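Local structure of Ent-copalyl diphosphate synthase (Streptomyces platensis, 5BP8) at residues G110-G115 with T159-P164; M379-L384 with L411-F416. The protein is a bacterial enzyme of the terpene cyclase class, a mainly alpha-helical protein related to squalene-hopene cyclase. All blocks are in the same frame, centred on the assembly; numbering follows the deposited sequence.

Overall arrangement
Contact 1 and contact 2 lie in separate parts of a single, largely helical chain. Their centres are 44 Å apart, and their nearest atoms are about 27 Å apart, so they do not touch. They follow one another along the sequence: contact 1 closes before contact 2 opens. Their centres lie 27 Å and 24 Å, respectively, from the centre of the chain. Contact 1 lays a loop, 159-164, against helix 98-116. Contact 2 pairs helix 370-386 with helix 402-416, within the range related to the squalene-hopene cyclase C-terminal domain. Each rests mainly on leucine side chains, and in neither does a direct hydrogen bond join the two segments.

Contact 1: residues G110-G115 with T159-P164; sequences GALRDG and TTLTSP
Leu161 carries this contact, meeting Leu112 and Arg113 of helix segment 110-115. Thr160 comes first on the loop side and reaches the helix only through water. The water donates to Thr160 O at 3.0 Å. It also accepts a weak bond from Arg113 NE at 3.1 Å, lying in the guanidinium plane at its edge. The arginine can meet this water because CG stands anti to the backbone N (chi1 -169°) and the chain stays extended as far as NE. Leu161 is next, and its side chain crosses that of Arg113 at about a right angle. Leu161 CD2 touches the aliphatic part of Arg113, 4.0 Å from Arg113 CD and 4.2 Å from Arg113 CB. The other methyl, CD1, faces Leu112 CD1 at 4.2 Å. Leu161 N is hydrogen-bonded to Asn139 OD1 of helix 127-144. Further on, Ser163 OG bonds to Leu117 O, just past segment 110-115, and also to Ala165 N. The two leucines are buried, while Arg113 is exposed. Around them, Leu112 packs on Leu76 and Val79 of helix 72-86, and Leu161 on Leu135, Ile138 and Leu142 of helix 127-144. Leu161 thus packs against both helix 98-116 and helix 127-144.

Contact 2: residues M379-L384 with L411-F416; sequences MISDWL and LALAEF
Leu384 and Leu413 meet with the same first torsion: each holds CG anti to its carbonyl carbon and beside its backbone N (chi1 -71° and -75°). For Leu413 this carries the two methyls across to the facing helix, although the side chain does not leave the backbone aimed straight at it. CD1 of Leu413 packs against Leu384 CB at 4.1 Å. Leu413 CD2 lies 4.2 Å from Ser381 CA and 4.3 Å from Ser381 OG. Leu413 thus fits between Ser381 and Leu384, which lie one turn apart on their helix. Ser381 is buried, and its hydroxyl is satisfied within its own helix by a hydrogen bond between OG and the carbonyl oxygen of Ile377. Across the contact, Ser381 OG is 4.2 Å from Phe416 O, too far for a hydrogen bond. The Phe416 ring turns away from segment 379-384. Glu415 CG sits above one face, displaced toward the rim.

The axes of segments 379-384 and 411-416 approach to 10.9 Å and run roughly antiparallel, at 138°. The closest CA atoms are those of Ser381 and Leu413, 6.9 Å apart. Trp394, in the connection between the helices, donates from NE1 to Leu384 O and also touches Leu413. It is the tryptophan of a QxxDGxW sequence that resembles the QW motif of squalene-hopene cyclase and its relatives. Neighbouring antiparallel helices of this kind are consistent with the alpha-alpha barrel domains of that family.

Contact 1: residues G110-G115 with T159-P164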
ATOM      1  N   GLY A 110       0.361  18.579 -20.059  1.00 16.11           N
ATOM      2  CA  GLY A 110       0.471  19.884 -19.449  1.00 16.43           C
ATOM      3  C   GLY A 110       0.797  19.807 -17.974  1.00 16.22           C
ATOM      4  O   GLY A 110       1.689  20.526 -17.502  1.00 16.54           O
ATOM      5  N   ALA A 111       0.081  18.970 -17.222  1.00 16.22           N
ATOM      6  CA  ALA A 111       0.363  18.803 -15.805  1.00 16.34           C
ATOM      7  C   ALA A 111       1.782  18.292 -15.522  1.00 16.89           C
ATOM      8  O   ALA A 111       2.406  18.715 -14.546  1.00 17.07           O
ATOM      9  CB  ALA A 111      -0.684  17.900 -15.131  1.00 16.31           C
ATOM     10  N   LEU A 112       2.264  17.361 -16.336  1.00 16.60           N
ATOM     11  CA  LEU A 112       3.642  16.873 -16.220  1.00 17.40           C
ATOM     12  C   LEU A 112       4.663  18.007 -16.448  1.00 18.41           C
ATOM     13  O   LEU A 112       5.576  18.244 -15.632  1.00 17.38           O
ATOM     14  CB  LEU A 112       3.902  15.733 -17.196  1.00 17.42           C
ATOM     15  CG  LEU A 112       3.188  14.414 -16.868  1.00 17.28           C
ATOM     16  CD1 LEU A 112       3.266  13.455 -18.049  1.00 17.51           C
ATOM     17  CD2 LEU A 112       3.798  13.790 -15.631  1.00 17.84           C
ATOM     18  N   ARG A 113       4.490  18.712 -17.545  1.00 18.36           N
ATOM     19  CA  ARG A 113       5.400  19.791 -17.931  1.00 20.35           C
ATOM     20  C   ARG A 113       5.338  20.986 -17.005  1.00 20.15           C
ATOM     21  O   ARG A 113       6.378  21.602 -16.756  1.00 21.69           O
ATOM     22  CB  ARG A 113       5.076  20.225 -19.364  1.00 22.45           C
ATOM     23  CG  ARG A 113       6.091  21.162 -20.031  1.00 25.42           C
ATOM     24  CD  ARG A 113       6.066  20.905 -21.546  1.00 28.95           C
ATOM     25  NE  ARG A 113       6.793  21.908 -22.347  1.00 32.69           N
ATOM     26  CZ  ARG A 113       6.271  23.061 -22.786  1.00 34.00           C
ATOM     27  NH1 ARG A 113       5.021  23.403 -22.489  1.00 34.88           N
ATOM     28  NH2 ARG A 113       7.011  23.883 -23.520  1.00 34.84           N
ATOM     29  N   ASP A 114       4.148  21.311 -16.493  1.00 18.74           N
ATOM     30  CA  ASP A 114       3.927  22.536 -15.747  1.00 20.51           C
ATOM     31  C   ASP A 114       4.234  22.416 -14.254  1.00 20.99           C
ATOM     32  O   ASP A 114       4.225  23.411 -13.560  1.00 22.38           O
ATOM     33  CB  ASP A 114       2.502  23.060 -15.916  1.00 21.55           C
ATOM     34  CG  ASP A 114       2.199  23.524 -17.351  1.00 22.42           C
ATOM     35  OD1 ASP A 114       3.140  23.664 -18.177  1.00 24.00           O
ATOM     36  OD2 ASP A 114       0.992  23.732 -17.643  1.00 25.15           O
ATOM     37  N   GLY A 115       4.454  21.215 -13.736  1.00 20.23           N
ATOM     38  CA  GLY A 115       4.772  21.117 -12.318  1.00 19.86           C
ATOM     39  C   GLY A 115       5.202  19.759 -11.810  1.00 18.70           C
ATOM     40  O   GLY A 115       6.041  19.667 -10.913  1.00 18.93           O
ATOM     41  N   THR A 159       7.814  16.943 -28.887  1.00 27.25           N
ATOM     42  CA  THR A 159       8.203  17.423 -27.560  1.00 27.20           C
ATOM     43  C   THR A 159       9.029  16.344 -26.852  1.00 25.83           C
ATOM     44  O   THR A 159       8.770  15.172 -27.034  1.00 25.98           O
ATOM     45  CB  THR A 159       6.951  17.746 -26.707  1.00 26.86           C
ATOM     46  OG1 THR A 159       6.292  18.903 -27.263  1.00 27.72           O
ATOM     47  CG2 THR A 159       7.326  18.024 -25.243  1.00 26.82           C
ATOM     48  N   THR A 160      10.019  16.761 -26.066  1.00 25.58           N
ATOM     49  CA  THR A 160      10.751  15.882 -25.171  1.00 25.35           C
ATOM     50  C   THR A 160      10.553  16.416 -23.772  1.00 24.93           C
ATOM     51  O   THR A 160      10.940  17.540 -23.488  1.00 26.52           O
ATOM     52  CB  THR A 160      12.260  15.874 -25.470  1.00 26.98           C
ATOM     53  OG1 THR A 160      12.454  15.499 -26.834  1.00 27.77           O
ATOM     54  CG2 THR A 160      12.990  14.883 -24.575  1.00 28.19           C
ATOM     55  N   LEU A 161       9.900  15.622 -22.919  1.00 22.31           N
ATOM     56  CA  LEU A 161       9.747  15.964 -21.524  1.00 22.18           C
ATOM     57  C   LEU A 161      10.995  15.539 -20.759  1.00 22.79           C
ATOM     58  O   LEU A 161      11.585  14.495 -21.047  1.00 21.52           O
ATOM     59  CB  LEU A 161       8.545  15.238 -20.950  1.00 22.14           C
ATOM     60  CG  LEU A 161       7.181  15.573 -21.526  1.00 23.00           C
ATOM     61  CD1 LEU A 161       6.149  14.677 -20.868  1.00 23.64           C
ATOM     62  CD2 LEU A 161       6.838  17.029 -21.346  1.00 24.27           C
ATOM     63  N   THR A 162      11.411  16.360 -19.808  1.00 22.75           N
ATOM     64  CA  THR A 162      12.559  16.026 -18.975  1.00 23.56           C
ATOM     65  C   THR A 162      12.240  16.309 -17.513  1.00 22.68           C
ATOM     66  O   THR A 162      11.295  17.019 -17.197  1.00 22.15           O
ATOM     67  CB  THR A 162      13.820  16.841 -19.381  1.00 25.18           C
ATOM     68  OG1 THR A 162      13.673  18.188 -18.957  1.00 26.43           O
ATOM     69  CG2 THR A 162      14.037  16.824 -20.879  1.00 25.89           C
ATOM     70  N   SER A 163      13.059  15.770 -16.628  1.00 22.15           N
ATOM     71  CA  SER A 163      12.916  16.012 -15.223  1.00 22.07           C
ATOM     72  C   SER A 163      14.291  16.136 -14.578  1.00 21.91           C
ATOM     73  O   SER A 163      15.186  15.350 -14.879  1.00 21.58           O
ATOM     74  CB  SER A 163      12.178  14.855 -14.556  1.00 21.66           C
ATOM     75  OG  SER A 163      12.174  15.006 -13.133  1.00 21.18           O
ATOM     76  N   PRO A 164      14.440  17.093 -13.665  1.00 22.66           N
ATOM     77  CA  PRO A 164      15.661  17.236 -12.860  1.00 23.79           C
ATOM     78  C   PRO A 164      15.794  16.231 -11.718  1.00 25.34           C
ATOM     79  O   PRO A 164      16.863  16.149 -11.090  1.00 24.24           O
ATOM     80  CB  PRO A 164      15.550  18.653 -12.318  1.00 24.21           C
ATOM     81  CG  PRO A 164      14.082  18.875 -12.190  1.00 24.35           C
ATOM     82  CD  PRO A 164      13.464  18.154 -13.368  1.00 23.11           C
TER
HETATM   83  O   HOH W   1       9.054  19.741 -22.631  1.00 38.31           O

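Contact 2: residues M379-L384 with L411-F416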
HETATM    1  N   MSE A 379      16.509  -2.604  22.629  1.00 38.37           N
HETATM    2  CA  MSE A 379      17.184  -1.845  21.584  1.00 39.12           C
HETATM    3  C   MSE A 379      16.300  -1.260  20.479  1.00 37.35           C
HETATM    4  O   MSE A 379      16.672  -0.246  19.837  1.00 33.71           O
HETATM    5  CB  MSE A 379      18.022  -2.829  20.851  1.00 38.09           C
HETATM    6  CG  MSE A 379      18.952  -2.218  19.809  1.00 40.25           C
HETATM    7 SE   MSE A 379      19.072  -3.858  18.835  0.65 42.03          SE
HETATM    8  CE  MSE A 379      20.451  -3.927  17.479  1.00 33.76           C
ATOM      9  N   ILE A 380      15.192  -1.944  20.194  1.00 35.26           N
ATOM     10  CA  ILE A 380      14.165  -1.404  19.270  1.00 32.70           C
ATOM     11  C   ILE A 380      13.493  -0.222  19.972  1.00 33.78           C
ATOM     12  O   ILE A 380      13.244   0.832  19.376  1.00 30.06           O
ATOM     13  CB  ILE A 380      13.078  -2.440  18.935  1.00 30.58           C
ATOM     14  CG1 ILE A 380      13.648  -3.586  18.102  1.00 29.56           C
ATOM     15  CG2 ILE A 380      11.929  -1.766  18.173  1.00 29.65           C
ATOM     16  CD1 ILE A 380      12.646  -4.694  17.932  1.00 30.11           C
ATOM     17  N   SER A 381      13.203  -0.401  21.260  1.00 36.30           N
ATOM     18  CA  SER A 381      12.789   0.716  22.114  1.00 38.94           C
ATOM     19  C   SER A 381      13.714   1.922  21.998  1.00 40.44           C
ATOM     20  O   SER A 381      13.230   3.018  21.688  1.00 40.76           O
ATOM     21  CB  SER A 381      12.684   0.282  23.574  1.00 43.30           C
ATOM     22  OG  SER A 381      11.604  -0.609  23.718  1.00 43.23           O
ATOM     23  N   ASP A 382      15.016   1.732  22.232  1.00 43.42           N
ATOM     24  CA  ASP A 382      16.021   2.789  21.998  1.00 44.69           C
ATOM     25  C   ASP A 382      15.688   3.503  20.697  1.00 40.66           C
ATOM     26  O   ASP A 382      15.411   4.695  20.679  1.00 35.27           O
ATOM     27  CB  ASP A 382      17.453   2.238  21.823  1.00 50.29           C
ATOM     28  CG  ASP A 382      18.481   3.350  21.486  1.00 57.98           C
ATOM     29  OD1 ASP A 382      18.522   4.389  22.205  1.00 70.90           O
ATOM     30  OD2 ASP A 382      19.237   3.201  20.492  1.00 61.61           O
ATOM     31  N   TRP A 383      15.727   2.719  19.627  1.00 35.91           N
ATOM     32  CA  TRP A 383      15.701   3.222  18.273  1.00 33.44           C
ATOM     33  C   TRP A 383      14.405   3.976  17.947  1.00 30.68           C
ATOM     34  O   TRP A 383      14.466   5.043  17.332  1.00 30.21           O
ATOM     35  CB  TRP A 383      15.899   2.053  17.306  1.00 31.72           C
ATOM     36  CG  TRP A 383      16.104   2.455  15.918  1.00 30.25           C
ATOM     37  CD1 TRP A 383      17.255   2.848  15.329  1.00 30.02           C
ATOM     38  CD2 TRP A 383      15.091   2.510  14.910  1.00 29.22           C
ATOM     39  NE1 TRP A 383      17.036   3.133  14.008  1.00 31.92           N
ATOM     40  CE2 TRP A 383      15.706   2.945  13.729  1.00 29.86           C
ATOM     41  CE3 TRP A 383      13.725   2.234  14.906  1.00 29.38           C
ATOM     42  CZ2 TRP A 383      15.002   3.102  12.530  1.00 30.49           C
ATOM     43  CZ3 TRP A 383      13.020   2.390  13.708  1.00 29.63           C
ATOM     44  CH2 TRP A 383      13.662   2.829  12.554  1.00 29.02           C
ATOM     45  N   LEU A 384      13.254   3.431  18.335  1.00 29.28           N
ATOM     46  CA  LEU A 384      11.973   4.113  18.082  1.00 28.52           C
ATOM     47  C   LEU A 384      11.915   5.440  18.793  1.00 28.59           C
ATOM     48  O   LEU A 384      11.514   6.449  18.232  1.00 26.15           O
ATOM     49  CB  LEU A 384      10.784   3.268  18.507  1.00 27.61           C
ATOM     50  CG  LEU A 384      10.492   2.045  17.634  1.00 27.60           C
ATOM     51  CD1 LEU A 384       9.442   1.197  18.311  1.00 27.50           C
ATOM     52  CD2 LEU A 384      10.012   2.515  16.270  1.00 27.13           C
ATOM     53  N   LEU A 411       1.849   3.162  20.031  1.00 25.57           N
ATOM     54  CA  LEU A 411       1.094   2.053  20.614  1.00 26.13           C
ATOM     55  C   LEU A 411       1.981   0.865  20.963  1.00 27.09           C
ATOM     56  O   LEU A 411       1.721   0.178  21.949  1.00 27.84           O
ATOM     57  CB  LEU A 411      -0.035   1.590  19.686  1.00 26.81           C
ATOM     58  CG  LEU A 411      -1.196   2.603  19.611  1.00 28.37           C
ATOM     59  CD1 LEU A 411      -2.149   2.248  18.474  1.00 30.14           C
ATOM     60  CD2 LEU A 411      -1.897   2.724  20.962  1.00 30.97           C
ATOM     61  N   ALA A 412       3.013   0.628  20.157  1.00 25.74           N
ATOM     62  CA  ALA A 412       3.995  -0.410  20.440  1.00 25.21           C
ATOM     63  C   ALA A 412       4.785  -0.018  21.701  1.00 26.34           C
ATOM     64  O   ALA A 412       4.973  -0.846  22.609  1.00 27.37           O
ATOM     65  CB  ALA A 412       4.933  -0.575  19.258  1.00 24.88           C
ATOM     66  N   LEU A 413       5.242   1.224  21.743  1.00 26.08           N
ATOM     67  CA  LEU A 413       5.994   1.725  22.911  1.00 27.11           C
ATOM     68  C   LEU A 413       5.163   1.787  24.190  1.00 28.25           C
ATOM     69  O   LEU A 413       5.706   1.590  25.294  1.00 29.04           O
ATOM     70  CB  LEU A 413       6.593   3.087  22.625  1.00 27.51           C
ATOM     71  CG  LEU A 413       7.821   3.108  21.720  1.00 27.37           C
ATOM     72  CD1 LEU A 413       8.017   4.530  21.210  1.00 27.51           C
ATOM     73  CD2 LEU A 413       9.089   2.597  22.391  1.00 26.75           C
ATOM     74  N   ALA A 414       3.873   2.088  24.069  1.00 26.98           N
ATOM     75  CA  ALA A 414       2.986   2.163  25.228  1.00 28.78           C
ATOM     76  C   ALA A 414       2.856   0.797  25.918  1.00 29.63           C
ATOM     77  O   ALA A 414       2.899   0.695  27.143  1.00 28.86           O
ATOM     78  CB  ALA A 414       1.615   2.684  24.823  1.00 28.47           C
ATOM     79  N   GLU A 415       2.721  -0.247  25.122  1.00 27.94           N
ATOM     80  CA  GLU A 415       2.515  -1.576  25.655  1.00 30.10           C
ATOM     81  C   GLU A 415       3.836  -2.304  26.008  1.00 29.38           C
ATOM     82  O   GLU A 415       3.852  -3.111  26.954  1.00 28.74           O
ATOM     83  CB  GLU A 415       1.669  -2.413  24.675  1.00 32.19           C
ATOM     84  CG  GLU A 415       1.154  -3.748  25.235  1.00 34.61           C
ATOM     85  CD  GLU A 415       0.219  -3.629  26.444  1.00 37.30           C
ATOM     86  OE1 GLU A 415      -0.386  -2.557  26.675  1.00 38.50           O
ATOM     87  OE2 GLU A 415       0.093  -4.644  27.188  1.00 42.25           O
ATOM     88  N   PHE A 416       4.924  -2.040  25.276  1.00 26.62           N
ATOM     89  CA  PHE A 416       6.154  -2.859  25.413  1.00 27.38           C
ATOM     90  C   PHE A 416       7.457  -2.095  25.591  1.00 27.06           C
ATOM     91  O   PHE A 416       8.513  -2.712  25.609  1.00 27.21           O
ATOM     92  CB  PHE A 416       6.307  -3.757  24.190  1.00 27.44           C
ATOM     93  CG  PHE A 416       5.172  -4.699  24.015  1.00 28.03           C
ATOM     94  CD1 PHE A 416       4.974  -5.740  24.916  1.00 28.67           C
ATOM     95  CD2 PHE A 416       4.270  -4.530  22.985  1.00 27.27           C
ATOM     96  CE1 PHE A 416       3.907  -6.607  24.771  1.00 29.14           C
ATOM     97  CE2 PHE A 416       3.207  -5.391  22.842  1.00 27.53           C
ATOM     98  CZ  PHE A 416       3.020  -6.428  23.731  1.00 28.17           C
TER